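Local coordinates for protein phospholyase (Arthrobacter aurescens, PDB 5G4I) that acts as a pyridoxal-phosphate-dependent phospholyase related to class III transaminases, probably splitting phosphoethanolamine into acetaldehyde, ammonia and phosphate, at residues Y61-H66 and K412-L417; F257-S262 and G366-I371; K388-D393 and L433-L438; S94-Y99 and V317-G322; G370-E375 and D408-M413. All coordinates share one frame; numbering follows the deposited sequence. Where two conformers were deposited one is given.

Contact 1 (Y61-H66 and K412-L417); sequences YNNVPH and KMRPPL. With PO4 (phosphate ion), chain D.
Bent at chi3 (65°), R414 turns its guanidinium to Y61: NH2 and NE both donate to Y61 O, at 2.8 Å and 2.9 Å, from opposite faces of that carbonyl. NH2 also sits over one face of the Y61 ring, a cation-pi contact with R414 CZ 4.6 Å from the centroid. On R414 stacks the N63 amide, nearly parallel (10° apart) with OD1 3.4 Å from CZ; K412 NZ lies over the opposite face. The far edge grips a phosphate ion, probably from the crystallisation liquor: R414 NH1 reaches O1 at 2.7 Å and NH2 reaches O2 at 3.0 Å. Y61 OH meets O3 at a distance modelled doubtfully short. Further along, L417 N bonds H66 O at 2.9 Å and L417 CB lies over the imidazole. Q254, which binds the cofactor, bonds both R414 NH1 and the phosphate; R90 of the second subunit also holds the ion. With K412 NZ 3.2 Å from O3, this cationic pocket suits an anion, perhaps the substrate's phosphate.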
# COMPACT_ATOMS: atom_id res chain seq x y z
N TYR A 61 -14.82 -18.40 -6.21
CA TYR A 61 -14.78 -17.18 -5.39
C TYR A 61 -13.65 -16.19 -5.63
O TYR A 61 -13.86 -14.97 -5.52
CB TYR A 61 -14.82 -17.57 -3.83
CG TYR A 61 -14.63 -16.39 -2.88
CD1 TYR A 61 -15.58 -15.46 -2.76
CD2 TYR A 61 -13.37 -16.15 -2.38
CE1 TYR A 61 -15.33 -14.30 -2.01
CE2 TYR A 61 -13.11 -15.00 -1.66
CZ TYR A 61 -14.12 -14.17 -1.49
OH TYR A 61 -13.79 -13.01 -0.76
N ASN A 62 -12.42 -16.67 -5.81
CA ASN A 62 -11.24 -15.77 -5.74
C ASN A 62 -10.95 -15.04 -7.04
O ASN A 62 -10.69 -15.65 -8.07
CB ASN A 62 -10.00 -16.53 -5.28
CG ASN A 62 -10.12 -16.91 -3.78
OD1 ASN A 62 -10.09 -16.04 -2.89
ND2 ASN A 62 -10.49 -18.19 -3.54
N ASN A 63 -10.96 -13.68 -6.97
CA ASN A 63 -10.59 -12.85 -8.09
C ASN A 63 -9.13 -12.35 -8.12
O ASN A 63 -8.63 -11.94 -9.20
CB ASN A 63 -11.49 -11.64 -8.22
CG ASN A 63 -11.41 -10.69 -7.05
OD1 ASN A 63 -10.92 -11.01 -5.97
ND2 ASN A 63 -11.92 -9.44 -7.28
N VAL A 64 -8.38 -12.46 -7.03
CA VAL A 64 -7.00 -12.09 -7.02
C VAL A 64 -6.16 -12.96 -8.00
O VAL A 64 -5.34 -12.41 -8.79
CB VAL A 64 -6.42 -12.01 -5.56
CG1 VAL A 64 -4.91 -11.92 -5.58
CG2 VAL A 64 -7.05 -10.85 -4.82
N PRO A 65 -6.29 -14.32 -8.02
CA PRO A 65 -5.61 -15.15 -9.00
C PRO A 65 -6.35 -15.14 -10.34
O PRO A 65 -6.89 -16.12 -10.84
CB PRO A 65 -5.67 -16.57 -8.35
CG PRO A 65 -6.86 -16.54 -7.56
CD PRO A 65 -6.98 -15.15 -7.00
N HIS A 66 -6.40 -13.91 -10.92
CA HIS A 66 -7.10 -13.63 -12.19
C HIS A 66 -6.80 -14.65 -13.31
O HIS A 66 -7.75 -15.06 -14.03
CB HIS A 66 -6.63 -12.22 -12.70
CG HIS A 66 -7.45 -11.63 -13.82
ND1 HIS A 66 -8.79 -11.33 -13.67
CD2 HIS A 66 -7.10 -11.27 -15.08
CE1 HIS A 66 -9.20 -10.78 -14.81
NE2 HIS A 66 -8.22 -10.75 -15.66
N LYS A 412 -22.79 -15.37 -4.00
CA LYS A 412 -21.84 -14.72 -4.91
C LYS A 412 -20.86 -15.71 -5.50
O LYS A 412 -20.19 -16.45 -4.74
CB LYS A 412 -21.03 -13.77 -4.16
CG LYS A 412 -20.02 -13.01 -4.97
CD LYS A 412 -18.78 -12.78 -4.14
CE LYS A 412 -18.61 -11.42 -3.58
NZ LYS A 412 -17.21 -11.17 -3.18
N MET A 413 -20.68 -15.57 -6.82
CA MET A 413 -19.75 -16.49 -7.54
C MET A 413 -18.93 -15.71 -8.52
O MET A 413 -19.51 -14.90 -9.30
CB MET A 413 -20.59 -17.42 -8.24
CG MET A 413 -21.22 -18.35 -7.22
SD MET A 413 -22.72 -19.21 -7.51
CE MET A 413 -23.76 -18.94 -8.92
N ARG A 414 -17.63 -15.87 -8.38
CA ARG A 414 -16.65 -14.92 -8.96
C ARG A 414 -15.36 -15.69 -9.01
O ARG A 414 -14.42 -15.38 -8.32
CB ARG A 414 -16.56 -13.61 -8.08
CG ARG A 414 -15.51 -12.53 -8.54
CD ARG A 414 -15.10 -11.51 -7.44
NE ARG A 414 -14.41 -12.29 -6.40
CZ ARG A 414 -14.10 -11.80 -5.18
NH1 ARG A 414 -14.13 -10.45 -4.95
NH2 ARG A 414 -13.50 -12.50 -4.24
N PRO A 415 -15.25 -16.63 -9.99
CA PRO A 415 -14.03 -17.51 -10.06
C PRO A 415 -12.83 -16.88 -10.73
O PRO A 415 -13.03 -15.83 -11.42
CB PRO A 415 -14.55 -18.69 -10.89
CG PRO A 415 -15.60 -18.08 -11.80
CD PRO A 415 -16.31 -17.07 -10.94
N PRO A 416 -11.63 -17.43 -10.64
CA PRO A 416 -10.52 -17.06 -11.55
C PRO A 416 -11.02 -16.98 -13.01
O PRO A 416 -11.93 -17.74 -13.42
CB PRO A 416 -9.47 -18.17 -11.32
CG PRO A 416 -9.79 -18.59 -9.87
CD PRO A 416 -11.28 -18.58 -9.75
N LEU A 417 -10.47 -16.05 -13.81
CA LEU A 417 -10.97 -15.83 -15.22
C LEU A 417 -10.56 -16.95 -16.19
O LEU A 417 -10.91 -16.90 -17.38
CB LEU A 417 -10.58 -14.42 -15.74
CG LEU A 417 -11.79 -13.72 -16.42
CD1 LEU A 417 -12.80 -13.21 -15.43
CD2 LEU A 417 -11.33 -12.57 -17.34
P PO4 D . -13.46 -9.93 -1.44
O1 PO4 D . -14.07 -9.21 -2.50
O2 PO4 D . -12.45 -11.00 -1.84
O3 PO4 D . -14.65 -10.86 -1.21
O4 PO4 D . -13.05 -9.20 -0.19

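Contact 2 (F257-S262 and G366-I371)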
# COMPACT_ATOMS: atom_id res chain seq x y z
N PHE A 257 -10.43 -5.53 -15.47
CA PHE A 257 -9.63 -6.62 -16.10
C PHE A 257 -10.53 -7.64 -16.80
O PHE A 257 -10.23 -8.85 -16.91
CB PHE A 257 -8.60 -7.23 -15.18
CG PHE A 257 -7.49 -6.24 -14.81
CD1 PHE A 257 -7.66 -5.26 -13.76
CD2 PHE A 257 -6.30 -6.20 -15.55
CE1 PHE A 257 -6.67 -4.29 -13.56
CE2 PHE A 257 -5.33 -5.23 -15.32
CZ PHE A 257 -5.54 -4.27 -14.33
N GLY A 258 -11.65 -7.19 -17.37
CA GLY A 258 -12.53 -8.07 -18.19
C GLY A 258 -13.42 -9.01 -17.46
O GLY A 258 -14.20 -9.81 -18.07
N ARG A 259 -13.55 -8.80 -16.15
CA ARG A 259 -14.51 -9.58 -15.30
C ARG A 259 -15.95 -9.59 -15.82
O ARG A 259 -16.64 -10.61 -15.72
CB ARG A 259 -14.46 -9.03 -13.88
CG ARG A 259 -15.52 -9.55 -12.85
CD ARG A 259 -15.35 -11.00 -12.55
NE ARG A 259 -14.03 -11.37 -12.07
CZ ARG A 259 -13.73 -12.65 -11.76
NH1 ARG A 259 -14.64 -13.60 -11.99
NH2 ARG A 259 -12.49 -13.01 -11.42
N THR A 260 -16.42 -8.46 -16.32
CA THR A 260 -17.81 -8.34 -16.81
C THR A 260 -18.00 -8.93 -18.22
O THR A 260 -19.19 -9.03 -18.63
CB THR A 260 -18.31 -6.85 -16.89
OG1 THR A 260 -17.60 -6.14 -17.87
CG2 THR A 260 -18.23 -6.12 -15.53
N GLY A 261 -16.93 -9.32 -18.92
CA GLY A 261 -17.06 -9.95 -20.28
C GLY A 261 -17.32 -8.91 -21.40
O GLY A 261 -16.64 -9.01 -22.45
N SER A 262 -18.25 -7.94 -21.18
CA SER A 262 -18.67 -7.04 -22.23
C SER A 262 -17.77 -5.87 -22.46
O SER A 262 -18.00 -5.11 -23.43
CB SER A 262 -20.11 -6.61 -21.97
OG SER A 262 -20.31 -6.04 -20.68
N GLY A 366 -21.08 -11.65 -17.07
CA GLY A 366 -19.76 -12.14 -17.30
C GLY A 366 -19.46 -13.19 -16.26
O GLY A 366 -20.26 -14.13 -16.07
N LEU A 367 -18.35 -13.08 -15.57
CA LEU A 367 -17.98 -14.07 -14.51
C LEU A 367 -18.14 -13.46 -13.08
O LEU A 367 -17.45 -13.87 -12.14
CB LEU A 367 -16.63 -14.74 -14.74
CG LEU A 367 -16.56 -15.67 -15.92
CD1 LEU A 367 -15.20 -16.24 -16.13
CD2 LEU A 367 -17.56 -16.84 -15.69
N PHE A 368 -19.08 -12.53 -12.90
CA PHE A 368 -19.50 -12.05 -11.55
C PHE A 368 -21.01 -12.19 -11.50
O PHE A 368 -21.77 -11.37 -12.03
CB PHE A 368 -19.01 -10.61 -11.24
CG PHE A 368 -18.88 -10.29 -9.80
CD1 PHE A 368 -19.77 -10.79 -8.83
CD2 PHE A 368 -17.82 -9.50 -9.33
CE1 PHE A 368 -19.66 -10.43 -7.46
CE2 PHE A 368 -17.75 -9.18 -8.00
CZ PHE A 368 -18.62 -9.68 -7.04
N PHE A 369 -21.47 -13.28 -10.87
CA PHE A 369 -22.94 -13.60 -10.84
C PHE A 369 -23.38 -13.82 -9.43
O PHE A 369 -22.64 -14.19 -8.51
CB PHE A 369 -23.36 -14.82 -11.73
CG PHE A 369 -23.77 -14.48 -13.15
CD1 PHE A 369 -25.07 -14.11 -13.48
CD2 PHE A 369 -22.83 -14.57 -14.19
CE1 PHE A 369 -25.42 -13.76 -14.70
CE2 PHE A 369 -23.21 -14.23 -15.51
CZ PHE A 369 -24.45 -13.91 -15.75
N GLY A 370 -24.69 -13.63 -9.23
CA GLY A 370 -25.31 -13.93 -7.95
C GLY A 370 -26.82 -14.18 -8.07
O GLY A 370 -27.44 -13.92 -9.07
N ILE A 371 -27.35 -14.71 -6.97
CA ILE A 371 -28.83 -14.88 -6.81
C ILE A 371 -29.21 -14.52 -5.34
O ILE A 371 -28.51 -14.90 -4.41
CB ILE A 371 -29.28 -16.35 -7.13
CG1 ILE A 371 -28.40 -17.42 -6.46
CG2 ILE A 371 -29.36 -16.52 -8.65
CD1 ILE A 371 -28.98 -18.86 -6.53
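R259 carries its CG opposite the backbone N (chi1 171°) and then folds at chi2 and chi3, a double bend that swings the guanidinium back to L367, where NH1 donates to L367 O at 2.8 Å. The donor stands above the plane of that carbonyl, while the oxygen itself lies close to the guanidinium plane. The bend leaves the methylenes of R259 against F368: CD is 3.9 Å from F368 CB, and CG comes up at the edge of the ring, whose plane is turned 83° from the guanidinium. In the other direction L367 N bonds R259 O at 3.0 Å, nearly straight along the C=O axis. R259 and T260 are the middle residues of a type I beta turn, closed by G261 N to G258 O at 2.9 Å, and G366 packs on its carbonyls, with G366 CA 3.4 Å from T260 O. A side chain on G366 would run into T260 C and R259 O, which suits a glycine. NH1 of R259 also bonds P415 O, joining the loop after strand 247-251 to L367, just ahead of strand 368-373, and to segment 412-417. The carbonyl dipoles would probably help this buried guanidinium stay charged.

Contact 3 (K388-D393 and L433-L438)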
# COMPACT_ATOMS: atom_id res chain seq x y z
N LYS A 388 -26.27 -19.16 4.48
CA LYS A 388 -25.14 -19.76 5.15
C LYS A 388 -25.10 -21.29 4.98
O LYS A 388 -24.06 -21.93 4.80
CB LYS A 388 -25.14 -19.34 6.66
CG LYS A 388 -24.08 -19.98 7.45
CD LYS A 388 -22.72 -19.51 7.12
CE LYS A 388 -21.71 -19.96 8.22
NZ LYS A 388 -20.37 -19.85 7.64
N ILE A 389 -26.29 -21.89 5.13
CA ILE A 389 -26.46 -23.37 4.89
C ILE A 389 -25.91 -23.77 3.50
O ILE A 389 -25.12 -24.73 3.36
CB ILE A 389 -27.95 -23.83 5.08
CG1 ILE A 389 -28.32 -23.78 6.57
CG2 ILE A 389 -28.16 -25.19 4.48
CD1 ILE A 389 -29.80 -24.02 6.88
N LEU A 390 -26.33 -22.99 2.49
CA LEU A 390 -25.87 -23.26 1.11
C LEU A 390 -24.32 -23.11 0.93
O LEU A 390 -23.68 -23.93 0.26
CB LEU A 390 -26.57 -22.37 0.14
CG LEU A 390 -28.11 -22.56 -0.07
CD1 LEU A 390 -28.75 -21.40 -0.80
CD2 LEU A 390 -28.38 -23.85 -0.85
N ILE A 391 -23.78 -22.05 1.53
CA ILE A 391 -22.30 -21.87 1.43
C ILE A 391 -21.50 -23.03 2.08
O ILE A 391 -20.55 -23.55 1.49
CB ILE A 391 -21.92 -20.49 2.06
CG1 ILE A 391 -22.44 -19.39 1.18
CG2 ILE A 391 -20.42 -20.36 2.30
CD1 ILE A 391 -22.47 -18.00 1.86
N GLU A 392 -21.94 -23.47 3.30
CA GLU A 392 -21.27 -24.59 3.94
C GLU A 392 -21.50 -25.92 3.19
O GLU A 392 -20.57 -26.77 3.10
CB GLU A 392 -21.71 -24.67 5.40
CG GLU A 392 -21.27 -23.49 6.25
CD GLU A 392 -19.79 -23.50 6.70
OE1 GLU A 392 -19.12 -24.51 6.48
OE2 GLU A 392 -19.39 -22.48 7.41
N ASP A 393 -22.75 -26.13 2.70
CA ASP A 393 -23.04 -27.33 1.95
C ASP A 393 -22.21 -27.45 0.62
O ASP A 393 -21.65 -28.47 0.24
CB ASP A 393 -24.56 -27.46 1.65
CG ASP A 393 -24.90 -28.79 0.99
OD1 ASP A 393 -24.66 -29.82 1.61
OD2 ASP A 393 -25.36 -28.79 -0.10
N LEU A 433 -28.46 -29.14 -6.69
CA LEU A 433 -28.61 -30.20 -5.71
C LEU A 433 -28.63 -29.66 -4.27
O LEU A 433 -29.44 -30.09 -3.40
CB LEU A 433 -27.56 -31.26 -5.91
CG LEU A 433 -27.64 -32.04 -7.26
CD1 LEU A 433 -26.40 -32.82 -7.45
CD2 LEU A 433 -28.91 -32.90 -7.40
N SER A 434 -27.79 -28.68 -3.99
CA SER A 434 -27.83 -28.00 -2.70
C SER A 434 -29.17 -27.30 -2.40
O SER A 434 -29.75 -27.42 -1.27
CB SER A 434 -26.56 -27.07 -2.62
OG SER A 434 -26.41 -26.63 -1.23
N LEU A 435 -29.71 -26.52 -3.31
CA LEU A 435 -31.00 -25.85 -3.24
C LEU A 435 -32.11 -26.91 -2.95
O LEU A 435 -33.02 -26.68 -2.10
CB LEU A 435 -31.32 -25.03 -4.46
CG LEU A 435 -30.57 -23.70 -4.55
CD1 LEU A 435 -30.69 -23.18 -5.97
CD2 LEU A 435 -31.06 -22.64 -3.60
N ALA A 436 -32.01 -28.02 -3.65
CA ALA A 436 -33.07 -29.02 -3.51
C ALA A 436 -33.06 -29.62 -2.11
O ALA A 436 -34.11 -30.11 -1.69
CB ALA A 436 -32.94 -30.08 -4.58
N SER A 437 -31.94 -29.60 -1.40
CA SER A 437 -31.82 -30.11 -0.05
C SER A 437 -32.37 -29.17 1.05
O SER A 437 -32.44 -29.57 2.25
CB SER A 437 -30.35 -30.34 0.26
OG SER A 437 -29.91 -31.55 -0.26
N LEU A 438 -32.73 -27.95 0.74
CA LEU A 438 -33.27 -27.02 1.79
C LEU A 438 -34.67 -27.53 2.29
O LEU A 438 -35.36 -28.19 1.55
CB LEU A 438 -33.38 -25.59 1.30
CG LEU A 438 -32.05 -24.89 0.92
CD1 LEU A 438 -32.30 -23.55 0.28
CD2 LEU A 438 -31.08 -24.83 2.11
O HOH W 1 -27.17 -31.09 0.39
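Helix 384-396 packs against the C-terminal end of helix 421-436, and the direct polar join between them is S434 OG donating to D393 OD2 at 2.7 Å. The hydroxyl uses the anti lone pair of that oxygen, the one turned away from OD1. D393 can offer it because a chi1 of -174° swings the carboxylate away from the backbone N and across to the other helix. OD2 also takes a salt bridge from R397 and a weak bond from a water that goes on to S437 OG. Both helices lie on the sheet that contains strands 368-373 and 410-413, and L390 packs between them: CD1 meets L435 CD2 at 3.8 Å, while CD2 rests 3.4 Å from S434 OG and 4.1 Å from L438 CD1. With an alanine in place of D393, S434 OG and R397 are likely to lose the acceptor they share. At the outer margin I389 CG2 touches L438 CD2 at 3.8 Å, the two side chains crossing at a slant.

Contact 4 (S94-Y99 and V317-G322); sequences SRVVEY and VSSAAG
Helices 94-104 and 316-331 run in roughly the same direction here, their local axes 34° apart and 8.3 Å at closest approach, with V96 CA and S319 CA only 5.2 Å from each other. Such nearness is possible because the second helix offers small residues: S319, A320 and G322. Y99 extends its ring over G322, CG set beside its own carbonyl carbon (chi1 -177°), and lays one face on G322 CA, which sits 4.0 Å from the ring centroid in a CH-pi contact. Y99 CE1 comes within 3.3 Å of G322 C, and a CB on G322 would strike Y99 CZ. Past the ring a water accepts from Y99 OH at 2.7 Å and donates to G322 O. Replacing Y99 by an alanine would probably open a gap above G322 and leave that water without its tyrosine partner. S319 OG, bonded to N315 O just ahead of the helix, rests 3.3 Å from V96 CA. R95 curls back through bends at chi2 and chi3 to put a face of its guanidinium over A320, NH1 lying 3.6 Å from A320 CB; NE pairs with E98 and NH1 with Q81. A second water accepts weakly from R95 NH2 and donates to A320 O at 2.8 Å. The polar groups thus find partners in or just before their own helix, in water or in helix 72-82, leaving the direct join between these two to close steric fit.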
# COMPACT_ATOMS: atom_id res chain seq x y z
N SER A 94 13.29 0.05 -18.31
CA SER A 94 12.29 -0.13 -19.35
C SER A 94 11.00 -0.84 -18.88
O SER A 94 9.93 -0.66 -19.51
CB SER A 94 12.81 -0.85 -20.61
OG SER A 94 13.12 -2.14 -20.33
N ARG A 95 11.06 -1.72 -17.89
CA ARG A 95 9.89 -2.57 -17.57
C ARG A 95 8.66 -1.77 -17.15
O ARG A 95 7.52 -2.10 -17.61
CB ARG A 95 10.17 -3.66 -16.48
CG ARG A 95 11.39 -4.56 -16.71
CD ARG A 95 11.49 -5.29 -18.05
NE ARG A 95 10.32 -6.02 -18.44
CZ ARG A 95 10.00 -7.27 -18.06
NH1 ARG A 95 10.70 -7.89 -17.12
NH2 ARG A 95 8.91 -7.90 -18.54
N VAL A 96 8.83 -0.74 -16.30
CA VAL A 96 7.68 0.07 -15.89
C VAL A 96 7.03 0.82 -17.08
O VAL A 96 5.81 0.99 -17.12
CB VAL A 96 8.00 1.05 -14.72
CG1 VAL A 96 9.05 2.08 -15.10
CG2 VAL A 96 6.71 1.68 -14.17
N VAL A 97 7.90 1.25 -18.01
CA VAL A 97 7.36 1.95 -19.19
C VAL A 97 6.58 1.00 -20.09
O VAL A 97 5.49 1.33 -20.60
CB VAL A 97 8.52 2.68 -19.94
CG1 VAL A 97 7.99 3.41 -21.19
CG2 VAL A 97 9.11 3.70 -19.01
N GLU A 98 7.14 -0.19 -20.33
CA GLU A 98 6.47 -1.21 -21.10
C GLU A 98 5.09 -1.57 -20.48
O GLU A 98 4.06 -1.68 -21.17
CB GLU A 98 7.29 -2.49 -21.19
CG GLU A 98 8.56 -2.34 -21.99
CD GLU A 98 9.62 -3.42 -21.67
OE1 GLU A 98 9.34 -4.46 -20.95
OE2 GLU A 98 10.78 -3.18 -22.19
N TYR A 99 5.08 -1.75 -19.16
CA TYR A 99 3.79 -2.04 -18.49
C TYR A 99 2.80 -0.85 -18.58
O TYR A 99 1.63 -1.12 -18.87
CB TYR A 99 4.02 -2.44 -17.00
CG TYR A 99 2.74 -2.83 -16.29
CD1 TYR A 99 1.78 -3.68 -16.85
CD2 TYR A 99 2.47 -2.31 -15.06
CE1 TYR A 99 0.57 -3.97 -16.22
CE2 TYR A 99 1.30 -2.69 -14.33
CZ TYR A 99 0.36 -3.51 -14.95
OH TYR A 99 -0.85 -3.85 -14.30
N VAL A 317 9.94 -5.65 -10.92
CA VAL A 317 9.34 -6.95 -10.64
C VAL A 317 7.77 -6.91 -10.62
O VAL A 317 7.07 -7.70 -11.27
CB VAL A 317 9.92 -7.57 -9.36
CG1 VAL A 317 9.16 -8.82 -8.99
CG2 VAL A 317 11.39 -7.87 -9.60
N SER A 318 7.21 -5.88 -9.94
CA SER A 318 5.79 -5.57 -10.04
C SER A 318 5.35 -5.33 -11.50
O SER A 318 4.30 -5.86 -11.92
CB SER A 318 5.45 -4.33 -9.19
OG SER A 318 5.57 -4.61 -7.79
N SER A 319 6.16 -4.59 -12.25
CA SER A 319 5.85 -4.32 -13.67
C SER A 319 5.85 -5.62 -14.47
O SER A 319 4.97 -5.82 -15.34
CB SER A 319 6.84 -3.31 -14.22
OG SER A 319 6.81 -2.05 -13.50
N ALA A 320 6.83 -6.50 -14.24
CA ALA A 320 6.90 -7.84 -14.93
C ALA A 320 5.64 -8.66 -14.63
O ALA A 320 5.06 -9.32 -15.51
CB ALA A 320 8.21 -8.56 -14.57
N ALA A 321 5.21 -8.70 -13.33
CA ALA A 321 3.99 -9.38 -12.93
C ALA A 321 2.73 -8.87 -13.67
O ALA A 321 1.93 -9.65 -14.25
CB ALA A 321 3.78 -9.24 -11.45
N GLY A 322 2.60 -7.52 -13.68
CA GLY A 322 1.42 -6.96 -14.34
C GLY A 322 1.42 -7.17 -15.87
O GLY A 322 0.35 -7.45 -16.46
O HOH W 2 6.51 -9.82 -17.87
O HOH W 3 -1.91 -6.20 -15.14

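Contact 5 (G370-E375 and D408-M413); sequences GIDIIE and DNVLKM
N409 turns its flat amide so that I373 O lies almost in its plane, 3° out, and ND2 donates to that oxygen at 3.0 Å in a nearly straight bond. A chi1 of 74°, with CG between the backbone N and the carbonyl carbon, puts the amide there. Relative to the I373 carbonyl, the donor stands above its plane. The other flat group, the D372 carboxylate, lies alongside V410 with OD1 4.0 Å from V410 CG2, and its charge is met by R363 while OD2 takes the amide of S361. The backbones pair as antiparallel strands, 159° apart in direction: I373 N bonds N409 O at 2.8 Å, L411 N bonds I371 O at 2.9 Å, and I371 N bonds L411 O at 3.2 Å. N409 therefore uses both its main-chain oxygen and its side-chain nitrogen on I373, carrying the pairing on beyond the last bridge. I371 and L411 point to the same face, CG1 to CB at 4.1 Å, and L411 reaches T387, I391 and L431 of the helices on that side. G370, D372, V410 and K412 belong to the other face; at G370 a side chain would crowd L411 O, which is 3.0 Å from G370 CA. These are neighbouring inner strands of the mixed sheet, backed by helices 384-396 and 421-436, in the C-terminal part of the small domain of a fold type I PLP enzyme.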
# COMPACT_ATOMS: atom_id res chain seq x y z
N GLY A 370 -24.69 -13.63 -9.23
CA GLY A 370 -25.31 -13.93 -7.95
C GLY A 370 -26.82 -14.18 -8.07
O GLY A 370 -27.44 -13.92 -9.07
N ILE A 371 -27.35 -14.71 -6.97
CA ILE A 371 -28.83 -14.88 -6.81
C ILE A 371 -29.21 -14.52 -5.34
O ILE A 371 -28.51 -14.90 -4.41
CB ILE A 371 -29.28 -16.35 -7.13
CG1 ILE A 371 -28.40 -17.42 -6.46
CG2 ILE A 371 -29.36 -16.52 -8.65
CD1 ILE A 371 -28.98 -18.86 -6.53
N ASP A 372 -30.16 -14.07 -5.11
CA ASP A 372 -30.87 -13.64 -3.88
C ASP A 372 -31.58 -14.84 -3.30
O ASP A 372 -32.28 -15.53 -4.06
CB ASP A 372 -32.20 -12.89 -4.14
CG ASP A 372 -32.15 -11.61 -4.66
OD1 ASP A 372 -31.21 -10.94 -4.69
OD2 ASP A 372 -32.95 -11.47 -5.55
N ILE A 373 -31.23 -15.15 -2.05
CA ILE A 373 -31.84 -16.34 -1.35
C ILE A 373 -32.95 -15.80 -0.41
O ILE A 373 -32.72 -14.87 0.40
CB ILE A 373 -30.77 -17.10 -0.60
CG1 ILE A 373 -29.62 -17.58 -1.53
CG2 ILE A 373 -31.30 -18.34 0.17
CD1 ILE A 373 -30.04 -18.35 -2.78
N ILE A 374 -34.17 -16.38 -0.59
CA ILE A 374 -35.41 -15.91 0.07
C ILE A 374 -36.18 -17.07 0.72
O ILE A 374 -35.93 -18.25 0.46
CB ILE A 374 -36.29 -15.17 -0.92
CG1 ILE A 374 -36.71 -16.09 -2.06
CG2 ILE A 374 -35.59 -13.87 -1.38
CD1 ILE A 374 -37.78 -15.49 -2.97
N GLU A 375 -37.05 -16.70 1.67
CA GLU A 375 -38.00 -17.69 2.24
C GLU A 375 -38.97 -18.09 1.16
O GLU A 375 -39.28 -17.27 0.29
CB GLU A 375 -38.74 -17.08 3.48
CG GLU A 375 -37.88 -16.59 4.63
CD GLU A 375 -37.08 -17.64 5.36
OE1 GLU A 375 -37.20 -18.89 5.14
OE2 GLU A 375 -36.22 -17.23 6.13
N ASP A 408 -27.29 -10.00 3.77
CA ASP A 408 -26.46 -11.18 3.88
C ASP A 408 -27.08 -12.42 3.18
O ASP A 408 -26.88 -13.58 3.63
CB ASP A 408 -26.17 -11.48 5.38
CG ASP A 408 -24.73 -11.54 5.69
OD1 ASP A 408 -23.84 -11.51 4.78
OD2 ASP A 408 -24.48 -11.63 6.89
N ASN A 409 -27.72 -12.17 2.05
CA ASN A 409 -28.47 -13.22 1.33
C ASN A 409 -28.24 -13.33 -0.17
O ASN A 409 -29.04 -13.97 -0.86
CB ASN A 409 -29.97 -13.07 1.62
CG ASN A 409 -30.57 -11.91 0.88
OD1 ASN A 409 -30.02 -10.80 0.95
ND2 ASN A 409 -31.65 -12.09 0.19
N VAL A 410 -27.22 -12.62 -0.71
CA VAL A 410 -26.93 -12.75 -2.16
C VAL A 410 -25.73 -13.67 -2.32
O VAL A 410 -24.63 -13.37 -1.91
CB VAL A 410 -26.71 -11.40 -2.82
CG1 VAL A 410 -26.41 -11.59 -4.31
CG2 VAL A 410 -27.87 -10.45 -2.60
N LEU A 411 -26.01 -14.86 -2.88
CA LEU A 411 -24.97 -15.87 -3.09
C LEU A 411 -24.11 -15.41 -4.24
O LEU A 411 -24.68 -14.98 -5.24
CB LEU A 411 -25.76 -17.24 -3.30
CG LEU A 411 -25.12 -18.50 -2.99
CD1 LEU A 411 -24.88 -18.67 -1.49
CD2 LEU A 411 -25.97 -19.62 -3.50
N LYS A 412 -22.79 -15.37 -4.00
CA LYS A 412 -21.84 -14.72 -4.91
C LYS A 412 -20.86 -15.71 -5.50
O LYS A 412 -20.19 -16.45 -4.74
CB LYS A 412 -21.03 -13.77 -4.16
CG LYS A 412 -20.02 -13.01 -4.97
CD LYS A 412 -18.78 -12.78 -4.14
CE LYS A 412 -18.61 -11.42 -3.58
NZ LYS A 412 -17.21 -11.17 -3.18
N MET A 413 -20.68 -15.57 -6.82
CA MET A 413 -19.75 -16.49 -7.54
C MET A 413 -18.93 -15.71 -8.52
O MET A 413 -19.51 -14.90 -9.30
CB MET A 413 -20.59 -17.42 -8.24
CG MET A 413 -21.22 -18.35 -7.22
SD MET A 413 -22.72 -19.21 -7.51
CE MET A 413 -23.76 -18.94 -8.92

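Overall arrangement
Contacts 1 and 2 adjoin the active site: their centres are 10 Å apart, they touch through P415 O and R259 NH1 at 2.8 Å, and the side chains of R414 and F368 come about 6 Å and 8 Å from a bound PLP. Strand 368-373 leads away from there and strand 410-413 leads back, so contact 5 shares K412 and M413 with contact 1 and G370 and I371 with contact 2. Contact 3 backs the same sheet, its centre 12 Å from that of contact 5, with I391 CG1 3.7 Å from L411 CD1. Contact 4 lies across the chain's centre, its own centre 44 Å from that of contact 3; like contact 1, it touches the second subunit.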